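Local coordinates for protein gamma-glutamyltranspeptidase (Ggt) (Helicobacter pylori 26695, PDB 5BPK) that probably cleaves the gamma-glutamyl bond of substrates such as glutathione and transfers the glutamyl group to water or an acceptor, as an N-terminal nucleophile hydrolase, at residues E182-E185 with R186-Y190; N311-I314 with A315-M319; A141-E144 with A145-K148. All blocks are in the same frame, centred on the assembly; numbering follows the deposited sequence.

Contact 1. Residues E182-E185 with R186-Y190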
loop_
_atom_site.group_PDB
_atom_site.type_symbol
_atom_site.label_atom_id
_atom_site.label_comp_id
_atom_site.label_asym_id
_atom_site.label_seq_id
_atom_site.Cartn_x
_atom_site.Cartn_y
_atom_site.Cartn_z
ATOM N N GLU A 182 10.539 -16.360 -9.282
ATOM C CA GLU A 182 9.973 -16.740 -7.989
ATOM C C GLU A 182 8.479 -17.102 -8.066
ATOM O O GLU A 182 8.004 -17.902 -7.257
ATOM C CB GLU A 182 10.232 -15.649 -6.942
ATOM C CG GLU A 182 11.726 -15.500 -6.613
ATOM C CD GLU A 182 12.029 -14.409 -5.602
ATOM O OE1 GLU A 182 11.082 -13.844 -5.021
ATOM O OE2 GLU A 182 13.228 -14.121 -5.382
ATOM N N ALA A 183 7.762 -16.542 -9.047
ATOM C CA ALA A 183 6.327 -16.797 -9.239
ATOM C C ALA A 183 6.045 -17.905 -10.251
ATOM O O ALA A 183 4.895 -18.296 -10.458
ATOM C CB ALA A 183 5.627 -15.506 -9.681
ATOM N N ARG A 184 7.105 -18.390 -10.887
ATOM C CA ARG A 184 7.005 -19.323 -12.003
ATOM C C ARG A 184 6.059 -20.503 -11.748
ATOM O O ARG A 184 5.185 -20.808 -12.568
ATOM C CB ARG A 184 8.412 -19.835 -12.333
ATOM C CG ARG A 184 8.442 -20.844 -13.429
ATOM C CD ARG A 184 9.860 -21.283 -13.777
ATOM N NE ARG A 184 9.751 -22.109 -14.962
ATOM C CZ ARG A 184 9.355 -23.384 -14.967
ATOM N NH1 ARG A 184 9.074 -24.040 -13.834
ATOM N NH2 ARG A 184 9.257 -24.012 -16.126
ATOM N N GLU A 185 6.238 -21.167 -10.612
ATOM C CA GLU A 185 5.436 -22.350 -10.289
ATOM C C GLU A 185 3.967 -22.010 -10.021
ATOM O O GLU A 185 3.079 -22.821 -10.270
ATOM C CB GLU A 185 6.035 -23.112 -9.103
ATOM C CG GLU A 185 7.187 -24.032 -9.484
ATOM C CD GLU A 185 8.420 -23.277 -9.908
ATOM O OE1 GLU A 185 9.027 -23.641 -10.944
ATOM O OE2 GLU A 185 8.780 -22.314 -9.201
ATOM N N ARG A 186 3.717 -20.799 -9.529
ATOM C CA ARG A 186 2.354 -20.324 -9.326
ATOM C C ARG A 186 1.675 -20.079 -10.672
ATOM O O ARG A 186 0.552 -20.522 -10.886
ATOM C CB ARG A 186 2.347 -19.047 -8.480
ATOM C CG ARG A 186 3.020 -19.210 -7.118
ATOM C CD ARG A 186 2.984 -17.915 -6.318
ATOM N NE ARG A 186 1.623 -17.592 -5.918
ATOM C CZ ARG A 186 1.073 -16.376 -5.929
ATOM N NH1 ARG A 186 1.747 -15.303 -6.346
ATOM N NH2 ARG A 186 -0.175 -16.242 -5.527
ATOM N N PHE A 187 2.374 -19.395 -11.586
ATOM C CA PHE A 187 1.844 -19.127 -12.927
ATOM C C PHE A 187 1.468 -20.417 -13.642
ATOM O O PHE A 187 0.466 -20.480 -14.343
ATOM C CB PHE A 187 2.873 -18.434 -13.815
ATOM C CG PHE A 187 3.209 -17.019 -13.429
ATOM C CD1 PHE A 187 2.238 -16.112 -13.023
ATOM C CD2 PHE A 187 4.507 -16.569 -13.576
ATOM C CE1 PHE A 187 2.589 -14.805 -12.731
ATOM C CE2 PHE A 187 4.852 -15.270 -13.280
ATOM C CZ PHE A 187 3.895 -14.391 -12.862
ATOM N N LEU A 188 2.289 -21.445 -13.463
ATOM C CA LEU A 188 2.107 -22.708 -14.180
ATOM C C LEU A 188 0.852 -23.469 -13.742
ATOM O O LEU A 188 0.458 -24.438 -14.398
ATOM C CB LEU A 188 3.361 -23.591 -14.059
ATOM C CG LEU A 188 4.538 -23.184 -14.946
ATOM C CD1 LEU A 188 5.833 -23.793 -14.457
ATOM C CD2 LEU A 188 4.286 -23.551 -16.419
ATOM N N LYS A 189 0.219 -23.032 -12.654
ATOM C CA LYS A 189 -1.071 -23.586 -12.254
ATOM C C LYS A 189 -2.256 -23.138 -13.112
ATOM O O LYS A 189 -3.329 -23.758 -13.042
ATOM C CB LYS A 189 -1.378 -23.234 -10.799
ATOM C CG LYS A 189 -0.396 -23.785 -9.787
ATOM C CD LYS A 189 -0.809 -23.371 -8.392
ATOM C CE LYS A 189 0.147 -23.828 -7.333
ATOM N NZ LYS A 189 -0.467 -23.649 -5.971
ATOM N N TYR A 190 -2.082 -22.064 -13.897
ATOM C CA TYR A 190 -3.189 -21.402 -14.607
ATOM C C TYR A 190 -2.903 -21.276 -16.092
ATOM O O TYR A 190 -1.878 -20.711 -16.489
ATOM C CB TYR A 190 -3.488 -20.028 -13.958
ATOM C CG TYR A 190 -3.661 -20.225 -12.480
ATOM C CD1 TYR A 190 -4.754 -20.925 -11.987
ATOM C CD2 TYR A 190 -2.683 -19.813 -11.589
ATOM C CE1 TYR A 190 -4.885 -21.179 -10.643
ATOM C CE2 TYR A 190 -2.804 -20.062 -10.243
ATOM C CZ TYR A 190 -3.901 -20.748 -9.780
ATOM O OH TYR A 190 -3.998 -21.002 -8.436
#
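R184 meets L188 because its CG stands anti to the backbone N (chi1 178°) and the chain runs extended to NE, while F187, with CG anti to its own carbonyl carbon (chi1 -69°), lays its ring beside A183. The setting is the C-terminal end of helix 174-187, followed by a type I beta turn from F187 to Y190. Two i to i+4 backbone bonds run through this region: F187 N to A183 O, 3.0 Å and nearly straight at 166°, and L188 N to R184 O at 3.1 Å. A183 CB makes a CH-pi contact over the face of the F187 ring, 4.0 Å from its centroid. Y24 of the other subunit chain meets that ring edge-to-face, and F197 stacks with it, so the aromatic group is enclosed by both chains. R186 and K189 turn their polar ends to D129, R186 also bonding to G25 O of the other chain. R184 NE forms a salt bridge with D204, and NH1 makes another, 2.9 Å, with E185 OE1, which lies in the guanidinium plane but is approached on its anti side, out of the carboxylate plane. Over one guanidinium face, offset toward its rim, sits L188 CD1, 3.3 Å from R184 NH1.

Contact 2. Residues N311-I314 with A315-M319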
loop_
_atom_site.group_PDB
_atom_site.type_symbol
_atom_site.label_atom_id
_atom_site.label_comp_id
_atom_site.label_asym_id
_atom_site.label_seq_id
_atom_site.Cartn_x
_atom_site.Cartn_y
_atom_site.Cartn_z
ATOM N N ASN A 311 14.860 5.748 22.114
ATOM C CA ASN A 311 13.849 6.190 21.161
ATOM C C ASN A 311 13.195 5.016 20.441
ATOM O O ASN A 311 11.973 4.993 20.273
ATOM C CB ASN A 311 14.449 7.181 20.168
ATOM C CG ASN A 311 14.806 8.515 20.803
ATOM O OD1 ASN A 311 14.428 8.817 21.943
ATOM N ND2 ASN A 311 15.528 9.332 20.059
ATOM N N ILE A 312 14.011 4.038 20.050
ATOM C CA ILE A 312 13.530 2.809 19.401
ATOM C C ILE A 312 12.566 2.068 20.344
ATOM O O ILE A 312 11.510 1.565 19.916
ATOM C CB ILE A 312 14.706 1.906 18.982
ATOM C CG1 ILE A 312 15.541 2.586 17.886
ATOM C CG2 ILE A 312 14.223 0.517 18.518
ATOM C CD1 ILE A 312 16.860 1.920 17.605
ATOM N N HIS A 313 12.941 2.015 21.626
ATOM C CA HIS A 313 12.127 1.385 22.676
ATOM C C HIS A 313 10.734 2.012 22.787
ATOM O O HIS A 313 9.716 1.308 22.783
ATOM C CB HIS A 313 12.874 1.457 24.021
ATOM C CG HIS A 313 12.097 0.929 25.185
ATOM N ND1 HIS A 313 11.410 -0.266 25.141
ATOM C CD2 HIS A 313 11.943 1.408 26.441
ATOM C CE1 HIS A 313 10.853 -0.491 26.318
ATOM N NE2 HIS A 313 11.159 0.509 27.125
ATOM N N ILE A 314 10.673 3.337 22.853
ATOM C CA ILE A 314 9.382 4.024 22.944
ATOM C C ILE A 314 8.514 3.702 21.722
ATOM O O ILE A 314 7.336 3.335 21.851
ATOM C CB ILE A 314 9.568 5.543 23.103
ATOM C CG1 ILE A 314 10.189 5.855 24.465
ATOM C CG2 ILE A 314 8.244 6.259 22.958
ATOM C CD1 ILE A 314 10.730 7.263 24.588
ATOM N N ALA A 315 9.097 3.831 20.534
ATOM C CA ALA A 315 8.385 3.505 19.283
ATOM C C ALA A 315 7.911 2.058 19.241
ATOM O O ALA A 315 6.772 1.790 18.837
ATOM C CB ALA A 315 9.270 3.801 18.071
ATOM N N ALA A 316 8.793 1.133 19.605
ATOM C CA ALA A 316 8.496 -0.293 19.514
ATOM C C ALA A 316 7.387 -0.706 20.485
ATOM O O ALA A 316 6.559 -1.552 20.154
ATOM C CB ALA A 316 9.765 -1.129 19.746
ATOM N N GLU A 317 7.399 -0.156 21.702
ATOM C CA GLU A 317 6.308 -0.449 22.636
ATOM C C GLU A 317 4.968 0.135 22.165
ATOM O O GLU A 317 3.909 -0.492 22.334
ATOM C CB GLU A 317 6.645 -0.006 24.054
ATOM C CG GLU A 317 7.837 -0.760 24.656
ATOM C CD GLU A 317 7.658 -2.271 24.586
ATOM O OE1 GLU A 317 6.801 -2.787 25.321
ATOM O OE2 GLU A 317 8.354 -2.933 23.781
ATOM N N ALA A 318 5.002 1.314 21.541
ATOM C CA ALA A 318 3.789 1.880 20.960
ATOM C C ALA A 318 3.272 0.993 19.824
ATOM O O ALA A 318 2.075 0.749 19.733
ATOM C CB ALA A 318 4.019 3.305 20.464
ATOM N N MET A 319 4.177 0.523 18.965
ATOM C CA MET A 319 3.832 -0.396 17.875
ATOM C C MET A 319 3.189 -1.665 18.418
ATOM O O MET A 319 2.196 -2.132 17.894
ATOM C CB MET A 319 5.078 -0.797 17.080
ATOM C CG MET A 319 5.703 0.301 16.262
ATOM S SD MET A 319 7.352 -0.153 15.668
ATOM C CE MET A 319 7.778 1.350 14.757
#
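H313 and E317, one helical turn apart, touch where the carboxylate side chain runs past the imidazole: E317 CG lies 3.5 Å from H313 CE1, and the ring and carboxylate planes differ by 33°. The chain of E317 bends at chi2, and its OE2 remains 4.3 Å from H313 ND1, so the pair meets through carbon rather than through a direct polar bond. Beneath them the backbone supplies a regular alpha-helical pattern. E317 N donates to H313 O at 2.9 Å, with 167° at the hydrogen, and A315 N reaches N311 O at 3.1 Å, almost straight at 175°. A316 N donates to I312 O at 2.8 Å.

Partners outside the turn hold both polar ends. Y153 of the other subunit chain is hydrogen-bonded through OH to H313 ND1 and weakly to E317 OE2, thus bridging the two residues, while H313 NE2 is bonded to Q357 O. E317 OE2 also pairs with R320 in a salt bridge, and its OE1 takes a bond from T362 N. With both ring nitrogens engaged, the rotation of the buried imidazole is well defined. Farther out, N311 ND2 is hydrogen-bonded to L301 O. A316 packs on Y153 and M319 on T99 of the other chain, whereas A315 packs on M296, A318 on I292 and V295, and M319 on I292, all of helix 285-296.

Contact 3. Residues A141-E144 with A145-K148. With EDO (1,2-ethanediol), chain M.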
loop_
_atom_site.group_PDB
_atom_site.type_symbol
_atom_site.label_atom_id
_atom_site.label_comp_id
_atom_site.label_asym_id
_atom_site.label_seq_id
_atom_site.Cartn_x
_atom_site.Cartn_y
_atom_site.Cartn_z
ATOM N N ALA A 141 -11.993 1.660 -11.403
ATOM C CA ALA A 141 -13.003 2.553 -10.840
ATOM C C ALA A 141 -12.362 3.703 -10.051
ATOM O O ALA A 141 -12.841 4.842 -10.101
ATOM C CB ALA A 141 -13.974 1.769 -9.976
ATOM N N GLY A 142 -11.283 3.397 -9.329
ATOM C CA GLY A 142 -10.574 4.399 -8.551
ATOM C C GLY A 142 -9.903 5.433 -9.431
ATOM O O GLY A 142 -9.990 6.639 -9.159
ATOM N N MET A 143 -9.221 4.971 -10.482
ATOM C CA MET A 143 -8.571 5.897 -11.411
ATOM C C MET A 143 -9.587 6.838 -12.033
ATOM O O MET A 143 -9.363 8.053 -12.078
ATOM C CB MET A 143 -7.817 5.155 -12.521
ATOM C CG MET A 143 -6.626 4.318 -12.054
ATOM S SD MET A 143 -5.338 5.203 -11.153
ATOM C CE MET A 143 -5.609 4.598 -9.501
ATOM N N GLU A 144 -10.713 6.292 -12.488
ATOM C CA GLU A 144 -11.726 7.124 -13.133
ATOM C C GLU A 144 -12.367 8.111 -12.148
ATOM O O GLU A 144 -12.591 9.283 -12.478
ATOM C CB GLU A 144 -12.806 6.272 -13.796
ATOM C CG GLU A 144 -13.774 7.113 -14.616
ATOM C CD GLU A 144 -14.857 6.294 -15.268
ATOM O OE1 GLU A 144 -14.713 6.004 -16.467
ATOM O OE2 GLU A 144 -15.839 5.937 -14.576
ATOM N N ALA A 145 -12.672 7.633 -10.948
ATOM C CA ALA A 145 -13.293 8.464 -9.916
ATOM C C ALA A 145 -12.461 9.706 -9.598
ATOM O O ALA A 145 -12.991 10.825 -9.560
ATOM C CB ALA A 145 -13.538 7.648 -8.654
ATOM N N MET A 146 -11.161 9.537 -9.377
ATOM C CA MET A 146 -10.350 10.718 -9.060
ATOM C C MET A 146 -10.186 11.636 -10.277
ATOM O O MET A 146 -10.235 12.854 -10.136
ATOM C CB MET A 146 -9.013 10.380 -8.386
ATOM C CG MET A 146 -7.972 9.689 -9.196
ATOM S SD MET A 146 -6.525 9.487 -8.113
ATOM C CE MET A 146 -6.374 7.714 -8.059
ATOM N N LEU A 147 -10.049 11.067 -11.470
ATOM C CA LEU A 147 -9.943 11.890 -12.673
ATOM C C LEU A 147 -11.201 12.729 -12.881
ATOM O O LEU A 147 -11.124 13.942 -13.129
ATOM C CB LEU A 147 -9.719 11.016 -13.902
ATOM C CG LEU A 147 -9.380 11.798 -15.167
ATOM C CD1 LEU A 147 -8.089 12.601 -14.975
ATOM C CD2 LEU A 147 -9.272 10.854 -16.341
ATOM N N LYS A 148 -12.360 12.086 -12.775
ATOM C CA LYS A 148 -13.629 12.784 -12.958
ATOM C C LYS A 148 -13.835 13.912 -11.952
ATOM O O LYS A 148 -14.277 14.992 -12.325
ATOM C CB LYS A 148 -14.808 11.814 -12.928
ATOM C CG LYS A 148 -15.007 11.083 -14.239
ATOM C CD LYS A 148 -16.337 10.323 -14.276
ATOM C CE LYS A 148 -16.593 9.712 -15.652
ATOM N NZ LYS A 148 -17.987 9.204 -15.804
HETATM C C1 EDO M . -16.819 9.182 -8.701
HETATM O O1 EDO M . -17.212 8.812 -7.378
HETATM C C2 EDO M . -15.978 10.453 -8.648
HETATM O O2 EDO M . -15.853 11.033 -9.954
#
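Helix 139-150 buries its methionine side between a neighbouring helix and a strand, and M143 and M146 form that side together. Their chains lie side by side, pointing the same way, and meet methyl to methyl, M143 CE to M146 CE being 3.5 Å. M146 achieves this with CG between the backbone N and the carbonyl carbon (chi1 69°), a position that sends its chain back along the helix past G142, where M146 CE comes to 3.9 Å from G142 O.

The surroundings are consistent with the alpha-beta-beta-alpha sandwich of the Ntn-hydrolase fold, whose helical layers flank the stacked sheets: M146 packs on L100 of strand 97-102 and on I62 and V66 of helix 61-75, while M143 packs on F102 and F70, and on Y4 of the other subunit chain. Elsewhere on the helix, E144 and K148 run alongside each other, both extended beyond CG. The contact is mainly through carbon, E144 CD to K148 CE at 3.9 Å, and E144 OE2 stops 4.1 Å from K148 NZ, beyond a salt bridge, while E144 OE1 is hydrogen-bonded to A228 N. A 1,2-ethanediol molecule, probably from the crystallisation liquor, donates from O2 to A145 O at 2.9 Å and is also hydrogen-bonded to W263 NE1.

In the fold
Contacts 2 and 3 lie within helices, while contact 1 runs from helix 174-187 into a turn; all belong to one gamma-glutamyltranspeptidase family chain, and none touches another. In sequence contact 3 comes first, then contact 1, then contact 2. Contacts 1 and 2 are 40 Å apart between centres, contacts 2 and 3 are 38 Å apart on opposite sides of the chain's centre, and contacts 1 and 3 are 32 Å apart. Contact 3 is the most central, about 15 Å from the chain centre, against 23 and 26 Å for contacts 1 and 2. The bound dihydroisoxazole amino acid, an acivicin-related ligand, lies about 12 Å from the R186 side chain of contact 1, too far for direct contact. All three meet the other subunit chain.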